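Local coordinates for putative uncharacterized protein (Mycobacterium avium, PDB 2Z6V), which is a sulfotransferase, STF9, that probably moves a sulfuryl group from the donor PAPS to an acceptor whose identity is not established, at residues A103-P108 and R232-L237. Numbering follows the deposited sequence.
Sequences APVERP and RYLQVL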
# COMPACT_ATOMS: atom_id res chain seq x y z
N ALA A 103 -1.20 12.00 -21.70
CA ALA A 103 -0.66 10.67 -21.92
C ALA A 103 -1.44 9.71 -21.04
O ALA A 103 -1.52 9.88 -19.83
CB ALA A 103 0.81 10.62 -21.57
N PRO A 104 -2.02 8.66 -21.65
CA PRO A 104 -2.80 7.67 -20.90
C PRO A 104 -1.98 6.70 -20.05
O PRO A 104 -0.77 6.55 -20.24
CB PRO A 104 -3.54 6.94 -22.01
CG PRO A 104 -2.50 6.88 -23.08
CD PRO A 104 -1.94 8.29 -23.07
N VAL A 105 -2.67 6.07 -19.11
CA VAL A 105 -2.09 5.04 -18.25
C VAL A 105 -2.90 3.81 -18.66
O VAL A 105 -3.98 3.55 -18.12
CB VAL A 105 -2.33 5.34 -16.75
CG1 VAL A 105 -1.81 4.18 -15.89
CG2 VAL A 105 -1.64 6.64 -16.37
N GLU A 106 -2.39 3.07 -19.64
CA GLU A 106 -3.12 1.92 -20.15
C GLU A 106 -2.85 0.53 -19.59
O GLU A 106 -1.71 0.12 -19.38
CB GLU A 106 -2.97 1.86 -21.68
CG GLU A 106 -3.52 3.09 -22.38
CD GLU A 106 -3.40 3.02 -23.89
OE1 GLU A 106 -2.28 2.75 -24.39
OE2 GLU A 106 -4.42 3.26 -24.58
N ARG A 107 -3.95 -0.18 -19.35
CA ARG A 107 -3.93 -1.54 -18.86
C ARG A 107 -2.92 -1.80 -17.75
O ARG A 107 -2.10 -2.71 -17.85
CB ARG A 107 -3.68 -2.48 -20.03
CG ARG A 107 -4.73 -2.35 -21.12
CD ARG A 107 -4.40 -3.18 -22.34
NE ARG A 107 -5.50 -3.17 -23.29
CZ ARG A 107 -5.45 -3.72 -24.50
NH1 ARG A 107 -6.51 -3.66 -25.30
NH2 ARG A 107 -4.34 -4.32 -24.91
N PRO A 108 -2.96 -0.99 -16.69
CA PRO A 108 -2.02 -1.19 -15.58
C PRO A 108 -2.21 -2.55 -14.93
O PRO A 108 -3.34 -3.01 -14.75
CB PRO A 108 -2.35 -0.04 -14.64
CG PRO A 108 -3.82 0.16 -14.87
CD PRO A 108 -3.91 0.08 -16.38
N ARG A 232 -3.06 10.85 -12.06
CA ARG A 232 -2.27 12.05 -12.34
C ARG A 232 -0.84 11.85 -11.85
O ARG A 232 0.13 12.22 -12.53
CB ARG A 232 -2.89 13.27 -11.63
CG ARG A 232 -4.16 13.80 -12.27
CD ARG A 232 -4.62 15.07 -11.57
NE ARG A 232 -5.80 14.82 -10.74
CZ ARG A 232 -5.87 15.10 -9.45
NH1 ARG A 232 -4.83 15.63 -8.83
NH2 ARG A 232 -6.98 14.84 -8.78
N TYR A 233 -0.71 11.25 -10.67
CA TYR A 233 0.58 10.97 -10.07
C TYR A 233 1.36 10.09 -11.04
O TYR A 233 2.51 10.39 -11.38
CB TYR A 233 0.39 10.22 -8.76
CG TYR A 233 1.49 10.40 -7.75
CD1 TYR A 233 1.35 11.33 -6.71
CD2 TYR A 233 2.63 9.61 -7.78
CE1 TYR A 233 2.32 11.46 -5.71
CE2 TYR A 233 3.62 9.73 -6.79
CZ TYR A 233 3.45 10.65 -5.75
OH TYR A 233 4.40 10.77 -4.76
N LEU A 234 0.75 9.00 -11.49
CA LEU A 234 1.42 8.09 -12.41
C LEU A 234 1.75 8.77 -13.73
O LEU A 234 2.79 8.48 -14.34
CB LEU A 234 0.56 6.85 -12.65
CG LEU A 234 0.32 6.02 -11.38
CD1 LEU A 234 -0.58 4.85 -11.69
CD2 LEU A 234 1.65 5.53 -10.83
N GLN A 235 0.91 9.69 -14.18
CA GLN A 235 1.18 10.39 -15.43
C GLN A 235 2.41 11.29 -15.30
O GLN A 235 3.12 11.54 -16.27
CB GLN A 235 -0.04 11.20 -15.88
CG GLN A 235 -1.19 10.33 -16.36
CD GLN A 235 -2.46 11.11 -16.56
OE1 GLN A 235 -2.96 11.74 -15.63
NE2 GLN A 235 -2.99 11.08 -17.77
N VAL A 236 2.67 11.78 -14.08
CA VAL A 236 3.83 12.62 -13.84
C VAL A 236 5.10 11.76 -13.85
O VAL A 236 6.14 12.17 -14.38
CB VAL A 236 3.74 13.36 -12.49
CG1 VAL A 236 5.06 14.07 -12.19
CG2 VAL A 236 2.58 14.35 -12.51
N LEU A 237 5.02 10.58 -13.27
CA LEU A 237 6.18 9.70 -13.23
C LEU A 237 6.48 9.13 -14.63
O LEU A 237 7.64 8.94 -14.98
CB LEU A 237 5.96 8.57 -12.22
CG LEU A 237 5.81 8.99 -10.75
CD1 LEU A 237 5.47 7.77 -9.89
CD2 LEU A 237 7.11 9.64 -10.25
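Q235 reaches from its helix to the backbone of A103, and its carboxamide supplies the hydrogen bond that joins the two segments. NE2 lies 2.8 Å from A103 O, and the N-H points almost straight at the oxygen, at 169°. From the glutamine's side the bond is nearly flat, since the acceptor sits in the amide plane. From the carbonyl's side it is not: the donor is tilted 35° from the carbonyl plane. Extension of the chain beyond CG carries the amide across to the loop. A second, weak hydrogen bond from NE2 goes to L101 O, which probably helps to fix the rotation of the amide.

The loop 103-108 leads into 109-113, the central strand of the parallel five-stranded sheet of this alpha/beta sulfotransferase fold, whereas helix 224-238 precedes the adjacent strand 244-248; the contact joins the loop entering the one strand to the helix before the other.

Alongside the hydrogen bond, the CA–CB bond of V105 points toward the helix. Its CG1 is anti to the backbone N (chi1 175°), which leaves CG2 anti to the carbonyl carbon and beside the backbone N. From there CG2 meets Q235 CG at 3.7 Å, touching the aliphatic part of the glutamine obliquely. The same methyl lies 4.3 Å from L234 CB, a looser apolar approach. V105 and L234 both also pack on W245 of strand 244-248.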